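PDB 4ZKQ: uncharacterized protein from Cricetid herpesvirus 2, which binds chemokines and probably acts as a viral decoy receptor that keeps them from their cellular receptors. Local coordinates for residues T70-L75 against L190-V195; L147-V152 against T240-Y245; E204-I209 against V262-S267. All blocks are in the same frame, centred on the assembly; numbering follows the deposited sequence.

The three contacts form a compact cluster on one side of the chain's centre. The centre of interaction 2 lies about 10 Å from each of the other two, and interactions 1 and 3 are about 12 Å apart. Interactions 1 and 2 share a small antiparallel sheet, in which strands 68-74 and 147-152 are neighbours. In both, a strand of a second, larger sheet packs against it: 190-195 in interaction 1 and 233-244 in interaction 2. Interaction 3 stays within that second sheet and its edge. Interactions 1 and 2 interlock along the sequence, as do 2 and 3, while interaction 1 closes before 3 opens. Segments distant in sequence are thus tied into one layered beta assembly.

Interaction 1. Residues T70-L75 against L190-V195; sequences TAVLPL and LEMKQV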
ATOM      1  N   THR A  70      -1.556 -19.007  10.157  1.00 20.72           N
ATOM      2  CA  THR A  70      -1.911 -17.596  10.085  1.00 21.88           C
ATOM      3  C   THR A  70      -0.998 -16.808   9.148  1.00 22.20           C
ATOM      4  O   THR A  70       0.225 -16.890   9.262  1.00 20.11           O
ATOM      5  CB  THR A  70      -1.842 -16.962  11.484  1.00 24.30           C
ATOM      6  OG1 THR A  70      -2.652 -17.724  12.389  1.00 22.00           O
ATOM      7  CG2 THR A  70      -2.316 -15.511  11.454  1.00 19.31           C
ATOM      8  N   ALA A  71      -1.604 -16.044   8.238  1.00 18.86           N
ATOM      9  CA  ALA A  71      -0.875 -15.119   7.369  1.00 17.23           C
ATOM     10  C   ALA A  71      -1.272 -13.689   7.711  1.00 18.16           C
ATOM     11  O   ALA A  71      -2.435 -13.412   8.007  1.00 19.06           O
ATOM     12  CB  ALA A  71      -1.157 -15.414   5.911  1.00 16.92           C
ATOM     13  N   VAL A  72      -0.296 -12.794   7.682  1.00 16.89           N
ATOM     14  CA  VAL A  72      -0.510 -11.394   8.007  1.00 16.99           C
ATOM     15  C   VAL A  72      -0.002 -10.558   6.847  1.00 19.80           C
ATOM     16  O   VAL A  72       1.200 -10.482   6.606  1.00 13.67           O
ATOM     17  CB  VAL A  72       0.206 -10.995   9.309  1.00 18.08           C
ATOM     18  CG1 VAL A  72       0.003  -9.515   9.609  1.00 17.63           C
ATOM     19  CG2 VAL A  72      -0.302 -11.851  10.472  1.00 19.54           C
ATOM     20  N   LEU A  73      -0.934  -9.939   6.129  1.00 15.04           N
ATOM     21  CA  LEU A  73      -0.611  -9.202   4.910  1.00 15.14           C
ATOM     22  C   LEU A  73      -0.863  -7.703   5.078  1.00 14.92           C
ATOM     23  O   LEU A  73      -1.883  -7.299   5.632  1.00 14.93           O
ATOM     24  CB  LEU A  73      -1.436  -9.748   3.746  1.00 11.89           C
ATOM     25  CG  LEU A  73      -1.279 -11.237   3.472  1.00 15.50           C
ATOM     26  CD1 LEU A  73      -2.274 -11.682   2.432  1.00 15.36           C
ATOM     27  CD2 LEU A  73       0.134 -11.563   3.021  1.00 22.03           C
ATOM     28  N   PRO A  74       0.072  -6.866   4.608  1.00 16.01           N
ATOM     29  CA  PRO A  74      -0.185  -5.429   4.649  1.00 13.54           C
ATOM     30  C   PRO A  74      -1.174  -5.031   3.563  1.00 18.03           C
ATOM     31  O   PRO A  74      -1.087  -5.574   2.462  1.00 15.43           O
ATOM     32  CB  PRO A  74       1.191  -4.827   4.382  1.00 17.31           C
ATOM     33  CG  PRO A  74       1.840  -5.824   3.481  1.00 17.28           C
ATOM     34  CD  PRO A  74       1.363  -7.172   3.964  1.00 18.22           C
ATOM     35  N   LEU A  75      -2.086  -4.106   3.846  1.00 12.66           N
ATOM     36  CA  LEU A  75      -3.009  -3.663   2.809  1.00 13.35           C
ATOM     37  C   LEU A  75      -2.245  -2.858   1.759  1.00 20.54           C
ATOM     38  O   LEU A  75      -2.625  -2.848   0.593  1.00 19.96           O
ATOM     39  CB  LEU A  75      -4.175  -2.867   3.401  1.00 16.99           C
ATOM     40  CG  LEU A  75      -5.138  -3.669   4.292  1.00 18.07           C
ATOM     41  CD1 LEU A  75      -6.420  -2.889   4.525  1.00 24.58           C
ATOM     42  CD2 LEU A  75      -5.486  -5.045   3.734  1.00 14.59           C
ATOM     43  N   LEU A 190       9.107 -11.144   2.164  1.00 16.36           N
ATOM     44  CA  LEU A 190       8.347 -11.100   3.406  1.00 13.51           C
ATOM     45  C   LEU A 190       8.863 -12.190   4.328  1.00 17.49           C
ATOM     46  O   LEU A 190       8.857 -13.364   3.970  1.00 17.42           O
ATOM     47  CB  LEU A 190       6.850 -11.295   3.162  1.00 13.33           C
ATOM     48  CG  LEU A 190       5.902 -11.186   4.371  1.00 15.07           C
ATOM     49  CD1 LEU A 190       4.526 -10.726   3.908  1.00 15.71           C
ATOM     50  CD2 LEU A 190       5.761 -12.510   5.108  1.00 18.21           C
ATOM     51  N   GLU A 191       9.312 -11.786   5.508  1.00 17.12           N
ATOM     52  CA  GLU A 191       9.711 -12.723   6.554  1.00 22.31           C
ATOM     53  C   GLU A 191       8.848 -12.450   7.779  1.00 21.37           C
ATOM     54  O   GLU A 191       8.644 -11.292   8.139  1.00 20.64           O
ATOM     55  CB  GLU A 191      11.197 -12.564   6.894  1.00 21.52           C
ATOM     56  CG  GLU A 191      12.162 -12.762   5.718  1.00 26.31           C
ATOM     57  CD  GLU A 191      12.375 -14.219   5.332  1.00 29.23           C
ATOM     58  OE1 GLU A 191      11.614 -15.095   5.793  1.00 28.55           O
ATOM     59  OE2 GLU A 191      13.321 -14.489   4.558  1.00 29.34           O
ATOM     60  N   MET A 192       8.321 -13.502   8.398  1.00 19.34           N
ATOM     61  CA  MET A 192       7.537 -13.346   9.619  1.00 23.99           C
ATOM     62  C   MET A 192       8.073 -14.256  10.718  1.00 30.31           C
ATOM     63  O   MET A 192       8.456 -15.397  10.463  1.00 24.68           O
ATOM     64  CB  MET A 192       6.057 -13.643   9.355  1.00 25.55           C
ATOM     65  CG  MET A 192       5.779 -15.053   8.900  1.00 28.00           C
ATOM     66  SD  MET A 192       4.113 -15.287   8.223  1.00 29.23           S
ATOM     67  CE  MET A 192       3.103 -14.549   9.507  1.00 19.93           C
ATOM     68  N   LYS A 193       8.115 -13.734  11.939  1.00 28.48           N
ATOM     69  CA  LYS A 193       8.530 -14.528  13.090  1.00 36.78           C
ATOM     70  C   LYS A 193       7.813 -14.077  14.356  1.00 23.84           C
ATOM     71  O   LYS A 193       7.597 -12.886  14.574  1.00 24.67           O
ATOM     72  CB  LYS A 193      10.045 -14.443  13.286  1.00 33.17           C
ATOM     73  CG  LYS A 193      10.582 -13.036  13.519  1.00 39.98           C
ATOM     74  CD  LYS A 193      12.043 -13.066  13.963  1.00 44.09           C
ATOM     75  CE  LYS A 193      12.666 -11.674  13.945  1.00 54.42           C
ATOM     76  NZ  LYS A 193      13.347 -11.343  15.230  1.00 56.62           N
ATOM     77  N   GLN A 194       7.439 -15.037  15.187  1.00 28.53           N
ATOM     78  CA  GLN A 194       6.863 -14.708  16.475  1.00 29.43           C
ATOM     79  C   GLN A 194       7.953 -14.161  17.383  1.00 33.72           C
ATOM     80  O   GLN A 194       9.063 -14.692  17.426  1.00 36.01           O
ATOM     81  CB  GLN A 194       6.195 -15.927  17.103  1.00 32.33           C
ATOM     82  CG  GLN A 194       5.585 -15.635  18.456  1.00 34.90           C
ATOM     83  CD  GLN A 194       4.828 -16.811  19.009  1.00 32.19           C
ATOM     84  OE1 GLN A 194       4.823 -17.891  18.420  1.00 38.63           O
ATOM     85  NE2 GLN A 194       4.174 -16.610  20.146  1.00 35.98           N
ATOM     86  N   VAL A 195       7.631 -13.077  18.080  1.00 25.32           N
ATOM     87  CA  VAL A 195       8.538 -12.451  19.028  1.00 28.96           C
ATOM     88  C   VAL A 195       7.836 -12.314  20.371  1.00 45.91           C
ATOM     89  O   VAL A 195       6.610 -12.389  20.447  1.00 28.53           O
ATOM     90  CB  VAL A 195       9.005 -11.062  18.547  1.00 36.57           C
ATOM     91  CG1 VAL A 195       9.893 -11.191  17.314  1.00 40.85           C
ATOM     92  CG2 VAL A 195       7.806 -10.161  18.262  1.00 37.52           C
TER
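Leu190, which meets Val72 across the contact, has its O hydrogen-bonded to Lys61 NZ. The same ammonium makes a salt bridge with Glu191 OE1. Lys61 therefore grips strand 190-195 at two successive residues. The face turned to strand 68-74 is apolar, and Met192 and Leu190 carry it.

Met192 makes the closest approach. Its CE methyl lies 3.7 Å from the main-chain oxygen Thr70 O. The same methyl is 4.2 Å from Val72 N, so it rests against the backbone between these two residues. It also reaches the side chain of Val72, with CE 4.5 Å from Val72 CG2. The first torsion of Met192 sets CG between the backbone N and the carbonyl carbon (chi1 62°). The chain runs out extended and then bends at its last torsion (chi3 -50°), which brings CE over the backbone of strand 68-74.

Leu190 joins two residues earlier. It offers one methyl, CD1, 4.3 Å from Val72 O. Trp180 is touched by Leu190 from one strand and by Leu73 and Pro74 from the other, and so links them at this end.

The segment axes come within 9.2 Å, and their directions differ by 127°. The strands belong to different sheets, and methyl groups rather than backbone bonds join them. This is face-to-face packing of two beta sheets, as in a beta sandwich.

Interaction 2. Residues L147-V152 against T240-Y245; sequences LAVLRV and TALGFY. With NAG (2-acetamido-2-deoxy-beta-D-glucopyranose), chain B.
Thr240 meets Leu147 tip to tip. Both branches of the threonine touch the same methyl: Leu147 CD1 is 3.4 Å from Thr240 OG1 and 3.6 Å from Thr240 CG2. The threonine torsion (chi1 -49°) places OG1 beside its backbone N and CG2 beside its carbonyl carbon. The leucine methyl can therefore reach both at once. The contact is one of van der Waals touch, even at the hydroxyl.

Two residues on, Leu242 points to the same side and faces Val149. The pair is looser, with Leu242 CD2 4.5 Å from Val149 CG2. All four of these side chains are buried, and methyl groups make most of the contact.

At Phe244 the strand has passed the main contact, and the ring meets a sugar instead. The N-acetylglucosamine of chain B lies over one face of the ring. Its O3 stands 3.4 Å above the ring plane, over the centre. The sugar body follows at one end of the ring, where NAG C4 is 3.8 Å from both Phe244 CE2 and Phe244 CZ. The sugar thus covers one face of the Phe244 ring.

Met259 touches both Phe244 and Arg151, and so bridges the two strands at this end. At the other end Tyr261 OH is hydrogen-bonded to Leu147 N, while the Tyr261 side chain packs on Thr240 and Leu242. Strand 147-152 lies between strands 68-74 and 108-111 of the small antiparallel sheet. Facing it, strand 233-244 runs between strands 206-223 and 260-263 of the larger one.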
ATOM      1  N   LEU A 147      -3.896  -4.147   8.106  1.00 15.30           N
ATOM      2  CA  LEU A 147      -3.519  -5.512   7.794  1.00 16.31           C
ATOM      3  C   LEU A 147      -4.727  -6.368   7.474  1.00 15.84           C
ATOM      4  O   LEU A 147      -5.835  -6.103   7.936  1.00 16.40           O
ATOM      5  CB  LEU A 147      -2.766  -6.129   8.969  1.00 18.18           C
ATOM      6  CG  LEU A 147      -1.637  -5.295   9.563  1.00 20.59           C
ATOM      7  CD1 LEU A 147      -1.151  -5.965  10.830  1.00 22.17           C
ATOM      8  CD2 LEU A 147      -0.507  -5.124   8.559  1.00 18.95           C
ATOM      9  N   ALA A 148      -4.491  -7.391   6.666  1.00 12.72           N
ATOM     10  CA  ALA A 148      -5.450  -8.455   6.457  1.00 14.95           C
ATOM     11  C   ALA A 148      -4.831  -9.700   7.051  1.00 18.42           C
ATOM     12  O   ALA A 148      -3.644  -9.957   6.851  1.00 17.69           O
ATOM     13  CB  ALA A 148      -5.756  -8.648   4.998  1.00 15.50           C
ATOM     14  N   VAL A 149      -5.630 -10.454   7.794  1.00 16.39           N
ATOM     15  CA  VAL A 149      -5.149 -11.651   8.460  1.00 16.59           C
ATOM     16  C   VAL A 149      -5.985 -12.819   7.988  1.00 18.13           C
ATOM     17  O   VAL A 149      -7.210 -12.749   7.981  1.00 16.74           O
ATOM     18  CB  VAL A 149      -5.217 -11.517   9.993  1.00 18.81           C
ATOM     19  CG1 VAL A 149      -4.629 -12.748  10.666  1.00 19.80           C
ATOM     20  CG2 VAL A 149      -4.472 -10.281  10.441  1.00 16.05           C
ATOM     21  N   LEU A 150      -5.313 -13.878   7.558  1.00 13.99           N
ATOM     22  CA  LEU A 150      -5.983 -15.090   7.124  1.00 15.09           C
ATOM     23  C   LEU A 150      -5.660 -16.205   8.095  1.00 21.48           C
ATOM     24  O   LEU A 150      -4.522 -16.321   8.551  1.00 18.95           O
ATOM     25  CB  LEU A 150      -5.559 -15.487   5.711  1.00 17.15           C
ATOM     26  CG  LEU A 150      -5.906 -14.495   4.597  1.00 19.63           C
ATOM     27  CD1 LEU A 150      -4.817 -13.448   4.483  1.00 21.18           C
ATOM     28  CD2 LEU A 150      -6.079 -15.236   3.296  1.00 26.56           C
ATOM     29  N   ARG A 151      -6.663 -17.018   8.411  1.00 21.06           N
ATOM     30  CA  ARG A 151      -6.480 -18.134   9.332  1.00 27.42           C
ATOM     31  C   ARG A 151      -7.153 -19.387   8.797  1.00 19.00           C
ATOM     32  O   ARG A 151      -8.269 -19.342   8.276  1.00 20.03           O
ATOM     33  CB  ARG A 151      -7.012 -17.777  10.720  1.00 29.24           C
ATOM     34  CG  ARG A 151      -6.020 -16.937  11.511  1.00 25.31           C
ATOM     35  CD  ARG A 151      -6.562 -16.444  12.833  1.00 32.35           C
ATOM     36  NE  ARG A 151      -6.856 -17.523  13.769  1.00 27.95           N
ATOM     37  CZ  ARG A 151      -5.952 -18.131  14.529  1.00 30.54           C
ATOM     38  NH1 ARG A 151      -4.670 -17.788  14.467  1.00 25.00           N
ATOM     39  NH2 ARG A 151      -6.337 -19.095  15.354  1.00 33.11           N
ATOM     40  N   VAL A 152      -6.441 -20.504   8.905  1.00 21.25           N
ATOM     41  CA  VAL A 152      -6.925 -21.778   8.400  1.00 23.30           C
ATOM     42  C   VAL A 152      -6.298 -22.896   9.256  1.00 33.53           C
ATOM     43  O   VAL A 152      -5.159 -22.766   9.705  1.00 24.34           O
ATOM     44  CB  VAL A 152      -6.591 -21.929   6.893  1.00 28.83           C
ATOM     45  CG1 VAL A 152      -5.079 -21.993   6.664  1.00 24.91           C
ATOM     46  CG2 VAL A 152      -7.287 -23.127   6.292  1.00 26.04           C
ATOM     47  N   THR A 240       3.079  -6.594  15.130  1.00 20.55           N
ATOM     48  CA  THR A 240       1.650  -6.834  15.231  1.00 22.79           C
ATOM     49  C   THR A 240       1.295  -7.755  16.389  1.00 23.94           C
ATOM     50  O   THR A 240       1.879  -8.826  16.527  1.00 24.56           O
ATOM     51  CB  THR A 240       1.112  -7.461  13.935  1.00 21.93           C
ATOM     52  OG1 THR A 240       1.570  -6.704  12.809  1.00 22.76           O
ATOM     53  CG2 THR A 240      -0.404  -7.487  13.952  1.00 24.88           C
ATOM     54  N   ALA A 241       0.320  -7.337  17.196  1.00 20.93           N
ATOM     55  CA  ALA A 241      -0.263  -8.187  18.237  1.00 24.94           C
ATOM     56  C   ALA A 241      -1.569  -8.819  17.766  1.00 22.37           C
ATOM     57  O   ALA A 241      -2.494  -8.115  17.367  1.00 24.99           O
ATOM     58  CB  ALA A 241      -0.507  -7.377  19.504  1.00 24.10           C
ATOM     59  N   LEU A 242      -1.633 -10.146  17.803  1.00 21.55           N
ATOM     60  CA  LEU A 242      -2.873 -10.878  17.562  1.00 19.05           C
ATOM     61  C   LEU A 242      -3.465 -11.346  18.885  1.00 28.73           C
ATOM     62  O   LEU A 242      -2.727 -11.649  19.816  1.00 24.99           O
ATOM     63  CB  LEU A 242      -2.633 -12.088  16.666  1.00 22.75           C
ATOM     64  CG  LEU A 242      -2.029 -11.811  15.288  1.00 23.74           C
ATOM     65  CD1 LEU A 242      -1.998 -13.096  14.489  1.00 31.07           C
ATOM     66  CD2 LEU A 242      -2.813 -10.745  14.559  1.00 27.50           C
ATOM     67  N   GLY A 243      -4.790 -11.441  18.948  1.00 25.86           N
ATOM     68  CA  GLY A 243      -5.460 -11.895  20.154  1.00 31.17           C
ATOM     69  C   GLY A 243      -6.941 -11.573  20.155  1.00 29.88           C
ATOM     70  O   GLY A 243      -7.531 -11.329  19.102  1.00 23.17           O
ATOM     71  N   PHE A 244      -7.545 -11.578  21.341  1.00 30.86           N
ATOM     72  CA  PHE A 244      -8.977 -11.324  21.472  1.00 27.80           C
ATOM     73  C   PHE A 244      -9.227 -10.205  22.463  1.00 28.54           C
ATOM     74  O   PHE A 244      -8.603 -10.153  23.525  1.00 30.40           O
ATOM     75  CB  PHE A 244      -9.714 -12.586  21.914  1.00 31.91           C
ATOM     76  CG  PHE A 244      -9.355 -13.803  21.120  1.00 33.92           C
ATOM     77  CD1 PHE A 244      -8.247 -14.559  21.457  1.00 39.01           C
ATOM     78  CD2 PHE A 244     -10.125 -14.196  20.038  1.00 35.40           C
ATOM     79  CE1 PHE A 244      -7.911 -15.682  20.727  1.00 39.78           C
ATOM     80  CE2 PHE A 244      -9.795 -15.321  19.306  1.00 35.11           C
ATOM     81  CZ  PHE A 244      -8.688 -16.063  19.651  1.00 40.00           C
ATOM     82  N   TYR A 245     -10.164  -9.334  22.107  0.56 27.42           N
ATOM     83  CA  TYR A 245     -10.578  -8.243  22.970  0.56 28.45           C
ATOM     84  C   TYR A 245     -11.135  -8.814  24.261  0.56 27.33           C
ATOM     85  O   TYR A 245     -11.891  -9.785  24.235  0.56 24.00           O
ATOM     86  CB  TYR A 245     -11.627  -7.377  22.274  0.56 29.66           C
ATOM     87  CG  TYR A 245     -11.961  -6.106  23.014  0.56 31.27           C
ATOM     88  CD1 TYR A 245     -11.073  -5.042  23.029  0.56 31.09           C
ATOM     89  CD2 TYR A 245     -13.167  -5.965  23.687  0.56 30.24           C
ATOM     90  CE1 TYR A 245     -11.369  -3.876  23.700  0.56 31.26           C
ATOM     91  CE2 TYR A 245     -13.472  -4.801  24.362  0.56 32.71           C
ATOM     92  CZ  TYR A 245     -12.568  -3.760  24.362  0.56 28.76           C
ATOM     93  OH  TYR A 245     -12.857  -2.594  25.028  0.56 34.43           O
TER
HETATM   94  C1  NAG B   2     -10.314 -19.778  23.168  1.00129.61           C
HETATM   95  C2  NAG B   2     -10.489 -18.302  23.275  1.00115.86           C
HETATM   96  C3  NAG B   2     -11.580 -17.848  22.279  1.00100.91           C
HETATM   97  C4  NAG B   2     -11.381 -18.426  20.871  1.00 99.44           C
HETATM   98  C5  NAG B   2     -10.975 -19.882  20.889  1.00116.84           C
HETATM   99  C6  NAG B   2     -10.514 -20.294  19.498  1.00106.80           C
HETATM  100  C7  NAG B   2     -10.858 -16.592  25.043  1.00114.89           C
HETATM  101  C8  NAG B   2     -11.291 -16.250  26.431  1.00103.47           C
HETATM  102  N2  NAG B   2     -10.889 -17.963  24.589  1.00128.36           N
HETATM  103  O3  NAG B   2     -11.551 -16.458  22.184  1.00 71.36           O
HETATM  104  O4  NAG B   2     -12.595 -18.301  20.163  1.00 98.04           O
HETATM  105  O5  NAG B   2      -9.916 -20.076  21.812  1.00129.64           O
HETATM  106  O6  NAG B   2     -10.076 -21.647  19.510  1.00118.24           O
HETATM  107  O7  NAG B   2     -10.483 -15.707  24.293  1.00 85.07           O

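Interaction 3. Residues E204-I209 against V262-S267; sequences ENQTCI and VHLIDS. With NAG (2-acetamido-2-deoxy-beta-D-glucopyranose), chain C.
Leu264 splits its two methyls between Cys208 and Gln206. CD1 rests on sulfur, 3.5 Å from Cys208 SG. CD2 is turned to the end of Gln206, at a longer 4.5 Å from Gln206 NE2. The sulfur lies beside the cysteine's own backbone N (chi1 -65°), where it is joined to Cys197 SG in a disulfide. The leucine methyl therefore packs against a disulfide. The amide of Gln206 is fixed from its other end: OE1 accepts hydrogen bonds from Val202 N and Leu203 N.

In the larger mixed beta sheet, Cys208 sits on one neighbour of strand 233-244. Leu264 directly follows His263 of the other neighbour, strand 260-263. The contact thus spans one intervening strand, and Leu264 touches Leu239 and Ala241 of that strand on its way to the disulfide.

Further out, the chain turns a corner at Asn205, whose backbone is in the left-handed region. Thr207 OG1 donates a hydrogen bond of 3.1 Å to Asn205 O, tilted 32° from the carbonyl plane, and so braces the turn. Asn205, Gln206 and Thr207 form an N-X-T glycosylation sequon. Asn205 ND2 carries an N-acetylglucosamine, bonded covalently to C1 of NAG chain C at 1.5 Å.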
ATOM      1  N   GLU A 204      -6.395 -10.555  25.032  1.00 28.43           N
ATOM      2  CA  GLU A 204      -6.338 -11.897  25.581  1.00 29.60           C
ATOM      3  C   GLU A 204      -5.578 -12.819  24.629  1.00 45.09           C
ATOM      4  O   GLU A 204      -5.754 -12.753  23.411  1.00 30.56           O
ATOM      5  CB  GLU A 204      -7.746 -12.429  25.842  1.00 41.55           C
ATOM      6  CG  GLU A 204      -8.561 -11.530  26.759  1.00 61.68           C
ATOM      7  CD  GLU A 204      -7.816 -11.178  28.034  1.00 72.02           C
ATOM      8  OE1 GLU A 204      -7.485 -12.106  28.801  1.00 70.01           O
ATOM      9  OE2 GLU A 204      -7.548  -9.978  28.262  1.00 60.41           O
ATOM     10  N   ASN A 205      -4.730 -13.669  25.200  1.00 41.69           N
ATOM     11  CA  ASN A 205      -3.888 -14.587  24.435  1.00 37.05           C
ATOM     12  C   ASN A 205      -3.021 -13.843  23.421  1.00 32.65           C
ATOM     13  O   ASN A 205      -2.810 -14.298  22.296  1.00 34.36           O
ATOM     14  CB  ASN A 205      -4.756 -15.659  23.761  1.00 39.77           C
ATOM     15  CG  ASN A 205      -4.967 -16.864  24.662  1.00 67.89           C
ATOM     16  OD1 ASN A 205      -4.772 -16.769  25.874  1.00 90.37           O
ATOM     17  ND2 ASN A 205      -5.354 -17.999  24.084  1.00 81.44           N
ATOM     18  N   GLN A 206      -2.488 -12.706  23.858  1.00 31.74           N
ATOM     19  CA  GLN A 206      -1.738 -11.828  22.982  1.00 33.14           C
ATOM     20  C   GLN A 206      -0.509 -12.525  22.426  1.00 38.56           C
ATOM     21  O   GLN A 206       0.286 -13.112  23.160  1.00 27.66           O
ATOM     22  CB  GLN A 206      -1.331 -10.552  23.710  1.00 35.64           C
ATOM     23  CG  GLN A 206      -0.612  -9.563  22.809  1.00 34.11           C
ATOM     24  CD  GLN A 206      -0.568  -8.165  23.380  1.00 37.56           C
ATOM     25  OE1 GLN A 206      -1.540  -7.688  23.967  1.00 34.00           O
ATOM     26  NE2 GLN A 206       0.563  -7.496  23.207  1.00 33.50           N
ATOM     27  N   THR A 207      -0.382 -12.451  21.109  1.00 29.48           N
ATOM     28  CA  THR A 207       0.698 -13.084  20.373  1.00 34.26           C
ATOM     29  C   THR A 207       1.311 -12.038  19.456  1.00 32.44           C
ATOM     30  O   THR A 207       0.601 -11.424  18.662  1.00 26.92           O
ATOM     31  CB  THR A 207       0.185 -14.280  19.556  1.00 32.22           C
ATOM     32  OG1 THR A 207      -0.510 -15.183  20.423  1.00 35.70           O
ATOM     33  CG2 THR A 207       1.328 -15.016  18.870  1.00 35.33           C
ATOM     34  N   CYS A 208       2.618 -11.825  19.579  1.00 25.16           N
ATOM     35  CA  CYS A 208       3.295 -10.777  18.825  1.00 32.44           C
ATOM     36  C   CYS A 208       4.106 -11.346  17.666  1.00 34.81           C
ATOM     37  O   CYS A 208       4.828 -12.335  17.812  1.00 28.82           O
ATOM     38  CB  CYS A 208       4.195  -9.956  19.745  1.00 29.45           C
ATOM     39  SG  CYS A 208       3.280  -9.040  21.005  1.00 31.93           S
ATOM     40  N   ILE A 209       3.962 -10.700  16.513  1.00 26.17           N
ATOM     41  CA  ILE A 209       4.603 -11.124  15.272  1.00 23.36           C
ATOM     42  C   ILE A 209       5.332  -9.953  14.650  1.00 28.80           C
ATOM     43  O   ILE A 209       4.772  -8.859  14.537  1.00 24.73           O
ATOM     44  CB  ILE A 209       3.587 -11.649  14.239  1.00 31.31           C
ATOM     45  CG1 ILE A 209       2.724 -12.763  14.826  1.00 33.35           C
ATOM     46  CG2 ILE A 209       4.296 -12.145  12.972  1.00 29.39           C
ATOM     47  CD1 ILE A 209       1.266 -12.571  14.504  1.00 41.02           C
ATOM     48  N   VAL A 262      -3.720  -5.580  16.885  1.00 20.32           N
ATOM     49  CA  VAL A 262      -3.355  -4.236  17.301  1.00 20.11           C
ATOM     50  C   VAL A 262      -1.947  -3.952  16.800  1.00 19.67           C
ATOM     51  O   VAL A 262      -1.094  -4.840  16.819  1.00 23.76           O
ATOM     52  CB  VAL A 262      -3.417  -4.077  18.843  1.00 28.29           C
ATOM     53  CG1 VAL A 262      -2.850  -2.738  19.276  1.00 31.52           C
ATOM     54  CG2 VAL A 262      -4.846  -4.219  19.333  1.00 32.87           C
ATOM     55  N   HIS A 263      -1.712  -2.729  16.328  1.00 22.32           N
ATOM     56  CA  HIS A 263      -0.368  -2.290  15.963  1.00 23.99           C
ATOM     57  C   HIS A 263       0.463  -2.018  17.212  1.00 33.28           C
ATOM     58  O   HIS A 263      -0.014  -1.370  18.142  1.00 25.64           O
ATOM     59  CB  HIS A 263      -0.415  -1.017  15.109  1.00 30.18           C
ATOM     60  CG  HIS A 263      -1.106  -1.187  13.794  1.00 26.74           C
ATOM     61  ND1 HIS A 263      -0.620  -2.010  12.796  1.00 27.35           N
ATOM     62  CD2 HIS A 263      -2.237  -0.634  13.302  1.00 34.64           C
ATOM     63  CE1 HIS A 263      -1.424  -1.960  11.758  1.00 33.28           C
ATOM     64  NE2 HIS A 263      -2.421  -1.130  12.033  1.00 35.35           N
ATOM     65  N   LEU A 264       1.704  -2.498  17.226  1.00 26.41           N
ATOM     66  CA  LEU A 264       2.637  -2.203  18.314  1.00 35.29           C
ATOM     67  C   LEU A 264       3.719  -1.224  17.855  1.00 43.40           C
ATOM     68  O   LEU A 264       4.046  -1.158  16.671  1.00 57.14           O
ATOM     69  CB  LEU A 264       3.273  -3.493  18.835  1.00 35.94           C
ATOM     70  CG  LEU A 264       2.293  -4.555  19.333  1.00 34.62           C
ATOM     71  CD1 LEU A 264       3.039  -5.840  19.655  1.00 38.47           C
ATOM     72  CD2 LEU A 264       1.516  -4.058  20.547  1.00 37.15           C
ATOM     73  N   ILE A 265       4.269  -0.469  18.802  1.00 57.63           N
ATOM     74  CA  ILE A 265       5.283   0.544  18.509  1.00 70.37           C
ATOM     75  C   ILE A 265       6.670  -0.089  18.403  1.00 93.45           C
ATOM     76  O   ILE A 265       6.915  -1.156  18.966  1.00 95.98           O
ATOM     77  CB  ILE A 265       5.315   1.645  19.601  1.00 77.50           C
ATOM     78  CG1 ILE A 265       3.903   2.149  19.911  1.00 89.12           C
ATOM     79  CG2 ILE A 265       6.200   2.811  19.169  1.00 80.60           C
ATOM     80  CD1 ILE A 265       3.824   3.043  21.138  1.00 88.10           C
ATOM     81  N   ASP A 266       7.574   0.568  17.679  1.00107.47           N
ATOM     82  CA  ASP A 266       8.961   0.114  17.587  1.00118.80           C
ATOM     83  C   ASP A 266       9.643   0.142  18.960  1.00127.73           C
ATOM     84  O   ASP A 266       9.322   0.976  19.807  1.00122.28           O
ATOM     85  CB  ASP A 266       9.749   0.968  16.581  1.00128.63           C
ATOM     86  CG  ASP A 266       9.521   2.465  16.757  1.00141.23           C
ATOM     87  OD1 ASP A 266       9.296   2.916  17.899  1.00147.81           O
ATOM     88  OD2 ASP A 266       9.571   3.196  15.744  1.00126.12           O
ATOM     89  N   SER A 267      10.575  -0.782  19.177  1.00137.81           N
ATOM     90  CA  SER A 267      11.277  -0.880  20.456  1.00142.54           C
ATOM     91  C   SER A 267      12.100   0.375  20.731  1.00138.14           C
ATOM     92  O   SER A 267      12.049   0.938  21.824  1.00121.37           O
ATOM     93  CB  SER A 267      12.176  -2.120  20.483  1.00122.27           C
ATOM     94  OG  SER A 267      13.141  -2.080  19.445  1.00110.26           O
TER
HETATM   95  C1  NAG C   1      -5.549 -19.196  24.879  1.00 96.34           C
HETATM   96  C2  NAG C   1      -6.498 -19.062  26.022  1.00103.81           C
HETATM   97  C3  NAG C   1      -7.743 -19.924  25.765  1.00116.14           C
HETATM   98  C4  NAG C   1      -8.138 -19.777  24.301  1.00113.97           C
HETATM   99  C5  NAG C   1      -7.098 -20.496  23.472  1.00112.73           C
HETATM  100  C6  NAG C   1      -6.983 -19.914  22.070  1.00107.99           C
HETATM  101  C7  NAG C   1      -5.603 -18.604  28.311  1.00 88.55           C
HETATM  102  C8  NAG C   1      -4.882 -19.109  29.518  1.00 64.66           C
HETATM  103  N2  NAG C   1      -5.828 -19.493  27.192  1.00 95.26           N
HETATM  104  O3  NAG C   1      -8.790 -19.496  26.573  1.00115.70           O
HETATM  105  O4  NAG C   1      -9.425 -20.352  24.164  1.00121.90           O
HETATM  106  O5  NAG C   1      -5.826 -20.394  24.101  1.00106.01           O
HETATM  107  O6  NAG C   1      -7.403 -20.886  21.119  1.00113.77           O
HETATM  108  O7  NAG C   1      -5.992 -17.450  28.292  1.00 91.34           O